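Local atomic coordinates of 2-polyprenyl-6-methoxyphenol hydroxylase-like FAD-dependent oxidoreductase (Streptomyces sp. NRRL 11266, PDB entry 6UI5), a protein that binds flavin-adenine dinucleotide and belongs to the family of FAD-dependent aromatic-ring hydroxylase-like oxidoreductases, with a Rossmann-type FAD-binding domain. Residues 371-374 with 375-379; 442-445 with 446-449. All blocks are in the same frame, centred on the assembly; numbering follows the deposited sequence.

Interaction 1 of 2, residues 371-374 with 375-379; sequences VNVF and LAEIV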
loop_
_atom_site.group_PDB
_atom_site.type_symbol
_atom_site.label_atom_id
_atom_site.label_comp_id
_atom_site.label_asym_id
_atom_site.label_seq_id
_atom_site.Cartn_x
_atom_site.Cartn_y
_atom_site.Cartn_z
ATOM N N VAL A 371 5.868 -7.526 -2.281
ATOM C CA VAL A 371 5.856 -6.074 -2.177
ATOM C C VAL A 371 7.278 -5.556 -2.040
ATOM O O VAL A 371 7.688 -4.638 -2.769
ATOM C CB VAL A 371 4.961 -5.607 -1.019
ATOM C CG1 VAL A 371 5.128 -4.093 -0.817
ATOM C CG2 VAL A 371 3.480 -5.970 -1.297
ATOM N N ASN A 372 8.069 -6.171 -1.145
ATOM C CA ASN A 372 9.458 -5.753 -0.952
ATOM C C ASN A 372 10.219 -5.785 -2.265
ATOM O O ASN A 372 10.913 -4.822 -2.621
ATOM C CB ASN A 372 10.150 -6.641 0.076
ATOM C CG ASN A 372 9.961 -6.140 1.493
ATOM O OD1 ASN A 372 10.751 -5.332 2.008
ATOM N ND2 ASN A 372 8.900 -6.611 2.133
ATOM N N VAL A 373 10.068 -6.870 -3.021
ATOM C CA VAL A 373 10.839 -7.001 -4.247
ATOM C C VAL A 373 10.368 -5.985 -5.275
ATOM O O VAL A 373 11.180 -5.307 -5.919
ATOM C CB VAL A 373 10.751 -8.448 -4.764
ATOM C CG1 VAL A 373 11.311 -8.558 -6.183
ATOM C CG2 VAL A 373 11.496 -9.348 -3.782
ATOM N N PHE A 374 9.056 -5.817 -5.403
ATOM C CA PHE A 374 8.534 -4.887 -6.395
ATOM C C PHE A 374 9.027 -3.468 -6.139
ATOM O O PHE A 374 9.575 -2.826 -7.045
ATOM C CB PHE A 374 7.014 -4.923 -6.402
ATOM C CG PHE A 374 6.387 -3.785 -7.159
ATOM C CD1 PHE A 374 6.343 -3.800 -8.542
ATOM C CD2 PHE A 374 5.791 -2.731 -6.485
ATOM C CE1 PHE A 374 5.753 -2.777 -9.239
ATOM C CE2 PHE A 374 5.186 -1.706 -7.176
ATOM C CZ PHE A 374 5.166 -1.730 -8.560
ATOM N N LEU A 375 8.865 -2.981 -4.893
ATOM C CA LEU A 375 9.286 -1.620 -4.529
ATOM C C LEU A 375 10.798 -1.451 -4.595
ATOM O O LEU A 375 11.283 -0.471 -5.162
ATOM C CB LEU A 375 8.789 -1.261 -3.134
ATOM C CG LEU A 375 7.275 -1.107 -2.982
ATOM C CD1 LEU A 375 6.917 -0.830 -1.528
ATOM C CD2 LEU A 375 6.738 -0.002 -3.895
ATOM N N ALA A 376 11.555 -2.410 -4.050
ATOM C CA ALA A 376 13.015 -2.334 -4.102
ATOM C C ALA A 376 13.528 -2.285 -5.533
ATOM O O ALA A 376 14.531 -1.619 -5.824
ATOM C CB ALA A 376 13.647 -3.520 -3.373
ATOM N N GLU A 377 12.882 -3.009 -6.431
ATOM C CA GLU A 377 13.305 -2.986 -7.825
ATOM C C GLU A 377 13.100 -1.613 -8.429
ATOM O O GLU A 377 13.960 -1.117 -9.174
ATOM C CB GLU A 377 12.517 -4.011 -8.636
ATOM C CG GLU A 377 12.926 -5.434 -8.364
ATOM C CD GLU A 377 12.343 -6.367 -9.397
ATOM O OE1 GLU A 377 13.017 -7.378 -9.688
ATOM O OE2 GLU A 377 11.227 -6.079 -9.936
ATOM N N ILE A 378 11.954 -1.002 -8.143
ATOM C CA ILE A 378 11.598 0.255 -8.783
ATOM C C ILE A 378 12.434 1.412 -8.221
ATOM O O ILE A 378 13.096 2.131 -8.974
ATOM C CB ILE A 378 10.088 0.462 -8.633
ATOM C CG1 ILE A 378 9.423 -0.338 -9.724
ATOM C CG2 ILE A 378 9.683 1.918 -8.724
ATOM C CD1 ILE A 378 7.996 -0.429 -9.538
ATOM N N VAL A 379 12.492 1.552 -6.892
ATOM C CA VAL A 379 13.270 2.642 -6.312
ATOM C C VAL A 379 14.754 2.486 -6.584
ATOM O O VAL A 379 15.482 3.470 -6.473
ATOM C CB VAL A 379 13.036 2.816 -4.783
ATOM C CG1 VAL A 379 11.560 2.707 -4.462
ATOM C CG2 VAL A 379 13.831 1.818 -3.957
#
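The last two and a half turns of helix 369-379 bring Phe374 against Ile378 and Leu375 against Val371, two pairs each four residues apart. Four successive i to i+4 backbone hydrogen bonds fix the spacing, from Leu375 N to Val371 O at 2.9 Å, with an N-H...O angle of 177°, through to a longer one from Ile378 N to Phe374 O at 3.2 Å. On Phe374, chi1 of 167° puts CG beside the carbonyl carbon and swings the ring out from the helix, where Ile378 CD1 can reach its face. That methyl sits over one face of the ring, 3.3 Å from both Phe374 CE1 and CZ. It lies nearer the far end of the ring than the CB-bearing end, since CD1 of Phe374 is 3.9 Å away from it. Leu375 reaches the same ring with its other branch, CD2, 3.9 Å from Phe374 CD2. Its CD1 turns back instead and lies alongside Val371, 3.8 Å from Val371 CG1, so the two methyls of Leu375 serve different neighbours. Met361, Glu364 and Phe368 of the second subunit pack on Leu375, Phe374 and Val371 respectively, whereas Ile378 meets Leu337 and Asn341 of helix 325-346.

Val373 and Glu377 run side by side and point the same way, with CG1 of Val373 4.0 Å from the carboxylate carbon CD of Glu377. The Glu377 carboxylate forms salt bridges with Arg401 and Arg405, which would balance its charge in a buried setting. Asn372 accepts a hydrogen bond from Ala81 N at OD1 and donates from ND2 to Leu366 O and Phe368 O. The arrangement is that of a largely buried alpha-helix with i to i+4 side-chain pairs, wedged between its own subunit and the second one.

Interaction 2 of 2, residues 442-445 with 446-449; sequences QEES and GWAD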
loop_
_atom_site.group_PDB
_atom_site.type_symbol
_atom_site.label_atom_id
_atom_site.label_comp_id
_atom_site.label_asym_id
_atom_site.label_seq_id
_atom_site.Cartn_x
_atom_site.Cartn_y
_atom_site.Cartn_z
ATOM N N GLN A 442 23.032 -21.757 -31.893
ATOM C CA GLN A 442 23.038 -21.498 -33.330
ATOM C C GLN A 442 22.764 -20.017 -33.521
ATOM O O GLN A 442 21.657 -19.550 -33.240
ATOM C CB GLN A 442 21.997 -22.345 -34.062
ATOM C CG GLN A 442 21.842 -21.980 -35.549
ATOM C CD GLN A 442 20.449 -22.297 -36.080
ATOM O OE1 GLN A 442 19.866 -21.512 -36.834
ATOM N NE2 GLN A 442 19.906 -23.454 -35.684
ATOM N N GLU A 443 23.766 -19.268 -33.974
ATOM C CA GLU A 443 23.578 -17.837 -34.134
ATOM C C GLU A 443 22.905 -17.536 -35.466
ATOM O O GLU A 443 23.297 -18.070 -36.509
ATOM C CB GLU A 443 24.903 -17.089 -34.013
ATOM C CG GLU A 443 25.991 -17.513 -34.953
ATOM C CD GLU A 443 27.061 -16.446 -35.065
ATOM O OE1 GLU A 443 26.686 -15.261 -35.240
ATOM O OE2 GLU A 443 28.263 -16.789 -34.963
ATOM N N GLU A 444 21.875 -16.694 -35.428
ATOM C CA GLU A 444 21.181 -16.318 -36.651
ATOM C C GLU A 444 22.050 -15.283 -37.359
ATOM O O GLU A 444 22.025 -14.091 -37.031
ATOM C CB GLU A 444 19.781 -15.807 -36.342
ATOM C CG GLU A 444 18.901 -16.816 -35.628
ATOM C CD GLU A 444 18.530 -18.043 -36.502
ATOM O OE1 GLU A 444 18.507 -17.915 -37.743
ATOM O OE2 GLU A 444 18.261 -19.134 -35.945
ATOM N N SER A 445 22.833 -15.752 -38.334
ATOM C CA SER A 445 23.767 -14.907 -39.070
ATOM C C SER A 445 23.092 -13.730 -39.755
ATOM O O SER A 445 23.787 -12.866 -40.285
ATOM C CB SER A 445 24.500 -15.730 -40.130
ATOM O OG SER A 445 23.620 -16.093 -41.189
ATOM N N GLY A 446 21.777 -13.701 -39.827
ATOM C CA GLY A 446 21.161 -12.588 -40.489
ATOM C C GLY A 446 21.498 -11.365 -39.670
ATOM O O GLY A 446 22.123 -10.421 -40.157
ATOM N N TRP A 447 21.163 -11.407 -38.399
ATOM C CA TRP A 447 21.352 -10.247 -37.561
ATOM C C TRP A 447 22.805 -10.063 -37.093
ATOM O O TRP A 447 23.060 -9.184 -36.262
ATOM C CB TRP A 447 20.384 -10.348 -36.392
ATOM C CG TRP A 447 18.961 -10.291 -36.862
ATOM C CD1 TRP A 447 18.159 -9.182 -36.928
ATOM C CD2 TRP A 447 18.171 -11.385 -37.354
ATOM N NE1 TRP A 447 16.919 -9.523 -37.423
ATOM C CE2 TRP A 447 16.898 -10.869 -37.686
ATOM C CE3 TRP A 447 18.419 -12.753 -37.553
ATOM C CZ2 TRP A 447 15.877 -11.667 -38.201
ATOM C CZ3 TRP A 447 17.397 -13.556 -38.060
ATOM C CH2 TRP A 447 16.141 -13.011 -38.379
ATOM N N ALA A 448 23.756 -10.827 -37.648
ATOM C CA ALA A 448 25.140 -10.839 -37.172
ATOM C C ALA A 448 25.764 -9.454 -37.069
ATOM O O ALA A 448 26.734 -9.274 -36.324
ATOM C CB ALA A 448 26.000 -11.697 -38.103
ATOM N N ASP A 449 25.237 -8.480 -37.801
ATOM C CA ASP A 449 25.798 -7.140 -37.850
ATOM C C ASP A 449 25.249 -6.214 -36.764
ATOM O O ASP A 449 25.957 -5.289 -36.340
ATOM C CB ASP A 449 25.545 -6.540 -39.237
ATOM C CG ASP A 449 24.079 -6.610 -39.655
ATOM O OD1 ASP A 449 23.268 -7.262 -38.960
ATOM O OD2 ASP A 449 23.740 -6.013 -40.702
#
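Glu444 meets the indole of Trp447 at its edge, not over a face: the CB methylene of Glu444 lies near the ring plane, 3.6 Å from CE3 and 3.7 Å from CZ3 of Trp447. The carbonyl oxygen Glu444 O also lies in that plane at the ring edge, 3.9 Å from Trp447 CE3, so one residue borders the benzo side with both CB and O. Trp447 CG is anti to its own carbonyl carbon, and chi1 (-64°) and chi2 (-95°) together turn the six-membered ring toward Glu444. Two weak i to i+3 backbone hydrogen bonds close the turn: Trp447 N to Glu444 O at 3.1 Å, with an N-H...O angle of only 126°, and Ala448 N to Ser445 O at 3.3 Å. The methyl CB of Ala448 points back to Ser445 and rests 3.3 Å from Ser445 O.

Beyond CB, the Glu444 chain bends at chi2, and its OE2 takes a salt bridge from Arg488 and a hydrogen bond from Gln484. Trp447 NE1 is hydrogen-bonded to Gly496 O, while the indole packs on Leu491, Arg492 and Phe495. The turn between strands 430-434 and 451-455 is thereby laid against helix 484-495.

Overall arrangement
Interaction 1 comes first along the chain, on helix 369-379, and interaction 2 follows in the loop between strands 430-434 and 451-455. Their centres are about 36 Å apart and their nearest atoms about 28 Å, so neither touches the other, and they share no helix or sheet. The first is a buried contact near helix 325-346 and the second subunit, with the Ile378 side chain about 14 Å from the bound FAD. The second lies at the surface, its centre about 31 Å from that of the chain, beside helix 484-495 and untouched by the other subunit. One therefore belongs to the subunit contact, the other to the C-terminal part, which by family is probably thioredoxin-like.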